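Local coordinates for protein alpha,alpha-trehalose-phosphate synthase (UDP-forming) (Burkholderia xenovorans, PDB 5HXA) that belongs to glycosyltransferase family 20 and is an enzyme built on the GT-B fold of two Rossmann-like domains, at residues I191-D196 against Q200-F205; S215-V220 against F226-A231. One frame throughout, in Å; residues are numbered along the deposited sequence. Where two conformers were deposited one is given.

Interaction 1 (I191-D196 against Q200-F205)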
ATOM      1  N   ILE A 191       6.450  23.952   0.219  1.00 18.31           N
ATOM      2  CA  ILE A 191       6.458  22.578   0.698  1.00 17.36           C
ATOM      3  C   ILE A 191       7.524  21.821  -0.079  1.00 21.48           C
ATOM      4  O   ILE A 191       7.493  21.792  -1.314  1.00 20.98           O
ATOM      5  CB  ILE A 191       5.091  21.894   0.542  1.00 18.80           C
ATOM      6  CG1 ILE A 191       4.023  22.595   1.388  1.00 19.62           C
ATOM      7  CG2 ILE A 191       5.203  20.426   0.961  1.00 19.17           C
ATOM      8  CD1 ILE A 191       2.638  21.950   1.237  1.00 17.68           C
ATOM      9  N   GLY A 192       8.452  21.204   0.641  1.00 20.33           N
ATOM     10  CA  GLY A 192       9.501  20.391   0.046  1.00 17.88           C
ATOM     11  C   GLY A 192       9.328  18.927   0.410  1.00 17.39           C
ATOM     12  O   GLY A 192       8.947  18.596   1.540  1.00 16.29           O
ATOM     13  N   PHE A 193       9.609  18.060  -0.557  1.00 16.46           N
ATOM     14  CA  PHE A 193       9.601  16.613  -0.396  1.00 17.69           C
ATOM     15  C   PHE A 193      10.962  16.066  -0.807  1.00 19.08           C
ATOM     16  O   PHE A 193      11.771  16.759  -1.428  1.00 17.90           O
ATOM     17  CB  PHE A 193       8.506  15.958  -1.250  1.00 15.21           C
ATOM     18  CG  PHE A 193       7.100  16.378  -0.889  1.00 17.75           C
ATOM     19  CD1 PHE A 193       6.442  15.795   0.190  1.00 16.83           C
ATOM     20  CD2 PHE A 193       6.426  17.326  -1.646  1.00 20.72           C
ATOM     21  CE1 PHE A 193       5.137  16.164   0.514  1.00 17.76           C
ATOM     22  CE2 PHE A 193       5.119  17.697  -1.333  1.00 15.72           C
ATOM     23  CZ  PHE A 193       4.481  17.125  -0.246  1.00 15.54           C
ATOM     24  N   GLN A 194      11.207  14.794  -0.481  1.00 18.70           N
ATOM     25  CA  GLN A 194      12.513  14.205  -0.773  1.00 19.62           C
ATOM     26  C   GLN A 194      12.686  13.941  -2.264  1.00 23.57           C
ATOM     27  O   GLN A 194      13.779  14.143  -2.806  1.00 19.12           O
ATOM     28  CB  GLN A 194      12.711  12.898   0.014  1.00 17.48           C
ATOM     29  CG  GLN A 194      12.791  13.045   1.533  1.00 14.62           C
ATOM     30  CD  GLN A 194      14.184  13.418   2.028  1.00 21.81           C
ATOM     31  OE1 GLN A 194      14.997  13.955   1.278  1.00 18.74           O
ATOM     32  NE2 GLN A 194      14.466  13.120   3.302  1.00 19.79           N
ATOM     33  N   THR A 195      11.633  13.484  -2.949  1.00 17.10           N
ATOM     34  CA  THR A 195      11.761  13.041  -4.337  1.00 15.70           C
ATOM     35  C   THR A 195      10.611  13.596  -5.173  1.00 21.01           C
ATOM     36  O   THR A 195       9.607  14.074  -4.644  1.00 16.87           O
ATOM     37  CB  THR A 195      11.757  11.509  -4.468  1.00 19.65           C
ATOM     38  OG1 THR A 195      10.455  11.018  -4.156  1.00 18.90           O
ATOM     39  CG2 THR A 195      12.770  10.849  -3.533  1.00 19.20           C
ATOM     40  N   ASP A 196      10.762  13.512  -6.503  0.97 19.77           N
ATOM     41  CA  ASP A 196       9.709  13.948  -7.422  0.62 22.22           C
ATOM     42  C   ASP A 196       8.442  13.123  -7.241  0.86 18.68           C
ATOM     43  O   ASP A 196       7.328  13.638  -7.390  0.82 14.86           O
ATOM     44  CB  ASP A 196      10.180  13.834  -8.879  0.62 29.01           C
ATOM     45  CG  ASP A 196      11.377  14.713  -9.199  0.62 30.68           C
ATOM     46  OD1 ASP A 196      11.477  15.830  -8.659  0.62 32.01           O
ATOM     47  OD2 ASP A 196      12.214  14.285 -10.023  0.62 33.09           O
ATOM     48  N   GLN A 200       4.787  14.611  -6.721  1.00 18.76           N
ATOM     49  CA  GLN A 200       3.674  14.290  -7.607  0.57 17.83           C
ATOM     50  C   GLN A 200       2.523  13.649  -6.840  0.99 16.05           C
ATOM     51  O   GLN A 200       1.356  13.913  -7.148  0.92 17.90           O
ATOM     52  CB  GLN A 200       4.141  13.386  -8.748  0.57 19.29           C
ATOM     53  CG  GLN A 200       3.103  13.220  -9.868  0.57 20.56           C
ATOM     54  CD  GLN A 200       2.708  14.544 -10.508  0.57 30.55           C
ATOM     55  OE1 GLN A 200       3.563  15.318 -10.939  0.57 35.58           O
ATOM     56  NE2 GLN A 200       1.402  14.816 -10.560  0.57 26.57           N
ATOM     57  N   SER A 201       2.830  12.827  -5.831  1.00 19.13           N
ATOM     58  CA  SER A 201       1.798  12.240  -4.985  0.70 20.27           C
ATOM     59  C   SER A 201       0.941  13.316  -4.323  1.00 21.72           C
ATOM     60  O   SER A 201      -0.292  13.209  -4.277  1.00 17.91           O
ATOM     61  CB  SER A 201       2.467  11.364  -3.927  0.70 18.77           C
ATOM     62  OG  SER A 201       1.558  11.018  -2.915  0.70 22.24           O
ATOM     63  N   PHE A 202       1.588  14.348  -3.777  1.00 15.99           N
ATOM     64  CA  PHE A 202       0.868  15.439  -3.121  1.00 17.67           C
ATOM     65  C   PHE A 202       0.020  16.203  -4.127  1.00 18.22           C
ATOM     66  O   PHE A 202      -1.164  16.461  -3.896  1.00 17.95           O
ATOM     67  CB  PHE A 202       1.879  16.368  -2.447  1.00 17.76           C
ATOM     68  CG  PHE A 202       1.272  17.548  -1.736  1.00 19.91           C
ATOM     69  CD1 PHE A 202       0.723  17.408  -0.466  1.00 17.59           C
ATOM     70  CD2 PHE A 202       1.289  18.806  -2.319  1.00 21.78           C
ATOM     71  CE1 PHE A 202       0.183  18.512   0.201  1.00 21.09           C
ATOM     72  CE2 PHE A 202       0.754  19.905  -1.658  1.00 22.94           C
ATOM     73  CZ  PHE A 202       0.201  19.760  -0.400  1.00 19.96           C
ATOM     74  N   VAL A 203       0.619  16.570  -5.258  1.00 14.99           N
ATOM     75  CA  VAL A 203      -0.110  17.329  -6.266  1.00 17.41           C
ATOM     76  C   VAL A 203      -1.241  16.490  -6.860  1.00 19.01           C
ATOM     77  O   VAL A 203      -2.330  17.008  -7.148  1.00 18.77           O
ATOM     78  CB  VAL A 203       0.868  17.828  -7.344  1.00 21.72           C
ATOM     79  CG1 VAL A 203       0.110  18.436  -8.512  1.00 22.63           C
ATOM     80  CG2 VAL A 203       1.850  18.846  -6.733  1.00 20.74           C
ATOM     81  N   ASP A 204      -1.011  15.182  -7.036  1.00 15.58           N
ATOM     82  CA  ASP A 204      -2.085  14.306  -7.517  1.00 18.94           C
ATOM     83  C   ASP A 204      -3.298  14.349  -6.597  1.00 14.99           C
ATOM     84  O   ASP A 204      -4.447  14.356  -7.065  1.00 18.69           O
ATOM     85  CB  ASP A 204      -1.595  12.862  -7.634  1.00 18.93           C
ATOM     86  CG  ASP A 204      -0.830  12.591  -8.925  1.00 23.82           C
ATOM     87  OD1 ASP A 204      -0.830  13.450  -9.832  1.00 20.83           O
ATOM     88  OD2 ASP A 204      -0.235  11.497  -9.030  1.00 21.84           O
ATOM     89  N   PHE A 205      -3.078  14.331  -5.283  1.00 14.88           N
ATOM     90  CA  PHE A 205      -4.222  14.358  -4.380  1.00 17.07           C
ATOM     91  C   PHE A 205      -5.026  15.627  -4.598  1.00 19.00           C
ATOM     92  O   PHE A 205      -6.261  15.597  -4.710  1.00 20.40           O
ATOM     93  CB  PHE A 205      -3.781  14.264  -2.916  1.00 19.66           C
ATOM     94  CG  PHE A 205      -4.939  14.354  -1.960  1.00 21.91           C
ATOM     95  CD1 PHE A 205      -5.656  13.214  -1.612  1.00 24.11           C
ATOM     96  CD2 PHE A 205      -5.373  15.593  -1.483  1.00 19.04           C
ATOM     97  CE1 PHE A 205      -6.765  13.299  -0.766  1.00 22.88           C
ATOM     98  CE2 PHE A 205      -6.466  15.684  -0.641  1.00 19.78           C
ATOM     99  CZ  PHE A 205      -7.163  14.536  -0.277  1.00 23.64           C
TER

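Interaction 2 (S215-V220 against F226-A231)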
ATOM      1  N   SER A 215       0.283  25.245 -11.306  1.00 34.43           N
ATOM      2  CA  SER A 215       0.565  26.473 -12.040  1.00 34.47           C
ATOM      3  C   SER A 215       1.985  26.365 -12.595  1.00 29.87           C
ATOM      4  O   SER A 215       2.500  25.252 -12.738  1.00 30.10           O
ATOM      5  CB  SER A 215       0.369  27.691 -11.126  1.00 35.88           C
ATOM      6  OG  SER A 215       0.586  28.912 -11.808  1.00 33.71           O
ATOM      7  N   GLU A 216       2.625  27.489 -12.896  1.00 33.70           N
ATOM      8  CA  GLU A 216       3.968  27.514 -13.464  0.53 37.53           C
ATOM      9  C   GLU A 216       5.028  27.434 -12.365  1.00 30.05           C
ATOM     10  O   GLU A 216       4.780  27.773 -11.209  1.00 31.85           O
ATOM     11  CB  GLU A 216       4.173  28.795 -14.283  0.53 36.02           C
ATOM     12  CG  GLU A 216       3.981  30.078 -13.459  0.53 36.88           C
ATOM     13  CD  GLU A 216       4.525  31.333 -14.143  0.53 33.38           C
ATOM     14  OE1 GLU A 216       4.599  31.374 -15.390  0.53 34.85           O
ATOM     15  OE2 GLU A 216       4.886  32.278 -13.421  0.53 31.60           O
ATOM     16  N   ASP A 217       6.228  26.985 -12.746  1.00 33.65           N
ATOM     17  CA  ASP A 217       7.415  27.041 -11.885  1.00 35.50           C
ATOM     18  C   ASP A 217       7.188  26.373 -10.522  1.00 32.07           C
ATOM     19  O   ASP A 217       7.629  26.873  -9.483  1.00 31.81           O
ATOM     20  CB  ASP A 217       7.866  28.502 -11.718  1.00 43.56           C
ATOM     21  CG  ASP A 217       9.269  28.636 -11.114  1.00 61.67           C
ATOM     22  OD1 ASP A 217      10.123  27.745 -11.331  1.00 65.06           O
ATOM     23  OD2 ASP A 217       9.515  29.645 -10.416  1.00 65.65           O
ATOM     24  N   GLY A 218       6.486  25.237 -10.520  1.00 26.08           N
ATOM     25  CA  GLY A 218       6.214  24.503  -9.294  1.00 26.11           C
ATOM     26  C   GLY A 218       5.133  25.082  -8.399  1.00 24.26           C
ATOM     27  O   GLY A 218       4.920  24.572  -7.288  1.00 20.64           O
ATOM     28  N   MET A 219       4.430  26.108  -8.847  1.00 21.50           N
ATOM     29  CA  MET A 219       3.402  26.735  -8.033  1.00 17.82           C
ATOM     30  C   MET A 219       2.114  25.920  -8.079  1.00 21.80           C
ATOM     31  O   MET A 219       1.813  25.254  -9.074  1.00 23.67           O
ATOM     32  CB  MET A 219       3.143  28.165  -8.519  1.00 20.55           C
ATOM     33  CG  MET A 219       4.355  29.090  -8.399  1.00 29.21           C
ATOM     34  SD  MET A 219       4.942  29.321  -6.708  1.00 29.49           S
ATOM     35  CE  MET A 219       3.621  30.302  -6.002  1.00 25.13           C
ATOM     36  N   VAL A 220       1.357  25.976  -6.979  1.00 20.35           N
ATOM     37  CA  VAL A 220       0.082  25.287  -6.826  1.00 17.71           C
ATOM     38  C   VAL A 220      -0.921  26.279  -6.255  1.00 24.72           C
ATOM     39  O   VAL A 220      -0.587  27.054  -5.353  1.00 19.31           O
ATOM     40  CB  VAL A 220       0.208  24.064  -5.895  1.00 20.49           C
ATOM     41  CG1 VAL A 220      -1.180  23.508  -5.542  1.00 15.96           C
ATOM     42  CG2 VAL A 220       1.085  23.003  -6.528  1.00 16.94           C
ATOM     43  N   PHE A 226      -1.870  30.286  -2.871  1.00 22.24           N
ATOM     44  CA  PHE A 226      -0.783  29.832  -3.728  1.00 18.76           C
ATOM     45  C   PHE A 226       0.386  29.381  -2.857  1.00 23.03           C
ATOM     46  O   PHE A 226       0.622  29.928  -1.778  1.00 22.46           O
ATOM     47  CB  PHE A 226      -0.324  30.935  -4.692  1.00 18.63           C
ATOM     48  CG  PHE A 226      -1.114  30.992  -5.986  1.00 23.80           C
ATOM     49  CD1 PHE A 226      -2.362  31.597  -6.027  1.00 18.55           C
ATOM     50  CD2 PHE A 226      -0.610  30.429  -7.154  1.00 23.11           C
ATOM     51  CE1 PHE A 226      -3.105  31.649  -7.214  1.00 22.37           C
ATOM     52  CE2 PHE A 226      -1.347  30.471  -8.346  1.00 22.22           C
ATOM     53  CZ  PHE A 226      -2.590  31.090  -8.378  1.00 20.47           C
ATOM     54  N   LEU A 227       1.113  28.376  -3.336  1.00 18.61           N
ATOM     55  CA  LEU A 227       2.293  27.878  -2.636  1.00 18.19           C
ATOM     56  C   LEU A 227       3.209  27.230  -3.662  1.00 20.94           C
ATOM     57  O   LEU A 227       2.768  26.816  -4.740  1.00 20.90           O
ATOM     58  CB  LEU A 227       1.931  26.867  -1.534  1.00 17.88           C
ATOM     59  CG  LEU A 227       1.183  25.588  -1.923  1.00 19.02           C
ATOM     60  CD1 LEU A 227       1.509  24.452  -0.958  1.00 19.57           C
ATOM     61  CD2 LEU A 227      -0.344  25.795  -1.969  1.00 20.40           C
ATOM     62  N   LYS A 228       4.493  27.143  -3.317  1.00 19.73           N
ATOM     63  CA  LYS A 228       5.470  26.439  -4.140  1.00 22.14           C
ATOM     64  C   LYS A 228       5.679  25.044  -3.570  1.00 24.97           C
ATOM     65  O   LYS A 228       5.840  24.885  -2.355  1.00 21.74           O
ATOM     66  CB  LYS A 228       6.805  27.190  -4.202  1.00 24.14           C
ATOM     67  CG  LYS A 228       7.811  26.547  -5.173  1.00 27.69           C
ATOM     68  CD  LYS A 228       8.998  27.448  -5.414  1.00 42.25           C
ATOM     69  CE  LYS A 228      10.004  26.813  -6.367  1.00 44.50           C
ATOM     70  NZ  LYS A 228       9.430  26.591  -7.715  1.00 48.01           N
ATOM     71  N   VAL A 229       5.658  24.035  -4.437  1.00 20.04           N
ATOM     72  CA  VAL A 229       5.825  22.646  -4.025  1.00 16.47           C
ATOM     73  C   VAL A 229       6.976  22.059  -4.830  1.00 20.70           C
ATOM     74  O   VAL A 229       6.970  22.130  -6.063  1.00 21.88           O
ATOM     75  CB  VAL A 229       4.530  21.828  -4.233  1.00 21.81           C
ATOM     76  CG1 VAL A 229       4.667  20.429  -3.639  1.00 19.38           C
ATOM     77  CG2 VAL A 229       3.330  22.547  -3.595  1.00 20.81           C
ATOM     78  N   GLY A 230       7.976  21.499  -4.141  1.00 21.91           N
ATOM     79  CA  GLY A 230       9.142  21.001  -4.846  1.00 18.18           C
ATOM     80  C   GLY A 230       9.759  19.777  -4.197  1.00 21.45           C
ATOM     81  O   GLY A 230       9.426  19.402  -3.071  1.00 19.77           O
ATOM     82  N   ALA A 231      10.667  19.150  -4.942  1.00 19.75           N
ATOM     83  CA  ALA A 231      11.520  18.086  -4.428  1.00 18.52           C
ATOM     84  C   ALA A 231      12.887  18.669  -4.092  1.00 22.22           C
ATOM     85  O   ALA A 231      13.511  19.319  -4.935  1.00 19.08           O
ATOM     86  CB  ALA A 231      11.677  16.954  -5.451  1.00 20.19           C
TER

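Interaction 1 (I191-D196 against Q200-F205)
The rings of Phe-193 and Phe-202 meet obliquely, their planes at 46° and their centroids 5.4 Å apart. Phe-193 drives its far corner at the base of its partner, with CZ 3.5 Å from Phe-202 CB and 3.6 Å from Phe-202 CG, while CE2 touches the same two atoms from slightly farther off. The outer end of the Phe-202 ring goes to Ile-191, whose CD1 lies 3.7 Å from Phe-202 CZ, again at a slant. Phe-202 can serve both because its CG stands anti to the backbone N (chi1 180°), carrying the ring from the helix toward the strand; Ile-191 answers with an extended branch (chi2 179°) that ends in a methyl. Long apolar side chains suit the gap, since the CA atoms of Phe-193 and Phe-202 are 9.2 Å apart. Nearer the turn, Gln-200 N gives a 2.8 Å bond to Asp-196 O, a helical i to i+4 link in the first turn, just after the N-cap Thr-195. Strand 190-193 leads through a short turn into helix 196-208, which folds back against it. Phe-166 meets both aromatic rings, edge-to-face with Phe-202, helix 178-185 presents Val-182 and Met-185 to Phe-202, and Val-229 of strand 225-231 touches both phenylalanines.

Interaction 2 (S215-V220 against F226-A231)
Leu-227 O is gripped twice from the facing strand: Val-220 N reaches it at 2.8 Å, and Met-219 CA adds a CA-H...O contact at 3.4 Å. Val-220 O is served in a similar way, taking Leu-227 N at 3.0 Å together with a CA-H...O contact from Phe-226 CA. Val-220 and Leu-227 therefore form a hydrogen-bonded antiparallel pair, and Met-219 with Lys-228 a non-hydrogen-bonded one. A third bond, from Val-229 N to Gly-218 O at 3.0 Å, carries the pairing into the turn. On the face of Val-220 and Leu-227, beta-branched valines fill the buried side: Val-220 CG2 meets Val-229 CG2 at 3.7 Å. On the other face, Met-219 bends at chi2 and chi3 (-61° and -70°), folding back across Lys-228 so that SD lies 3.8 Å from Lys-228 CB. Lys-228 stays extended until chi4, whose bend sets NZ 2.5 Å from Asp-217 O; the Asp-217 carboxylate is farther, OD1 making a long salt bridge to Lys-228 NZ at 3.9 Å. Asp-217 and Gly-218 are the central residues of a type I' turn; both take the positive phi it needs, easy for glycine and comparatively well tolerated by aspartate. Such turns typify tight beta hairpins; this one leads from strand 212-214 into strand 219-222, which forms the next hairpin with strand 225-231 at one antiparallel margin of a Rossmann-like sheet.

How the interactions relate
Strands 190-193 and 225-231 are parallel neighbours in one sheet, which joins interaction 1 directly to interaction 2, their centres about 10 Å apart. Ile-191 N and Lys-228 O are 2.8 Å apart and Phe-193 N and Gly-230 O 2.9 Å, both probable hydrogen bonds, so 226-231 is held by 191-196 along one edge and by 215-220 along the other. Apolar layers merge too: Ile-191 CD1 lies 3.5 Å from Leu-227 CD1. Because Val-229 also touches Phe-202, the helix of interaction 1 packs on a surface that interaction 2 helps to form. A sodium ion in the model lies about 8 Å from the side chain of Asp-196, in interaction 1.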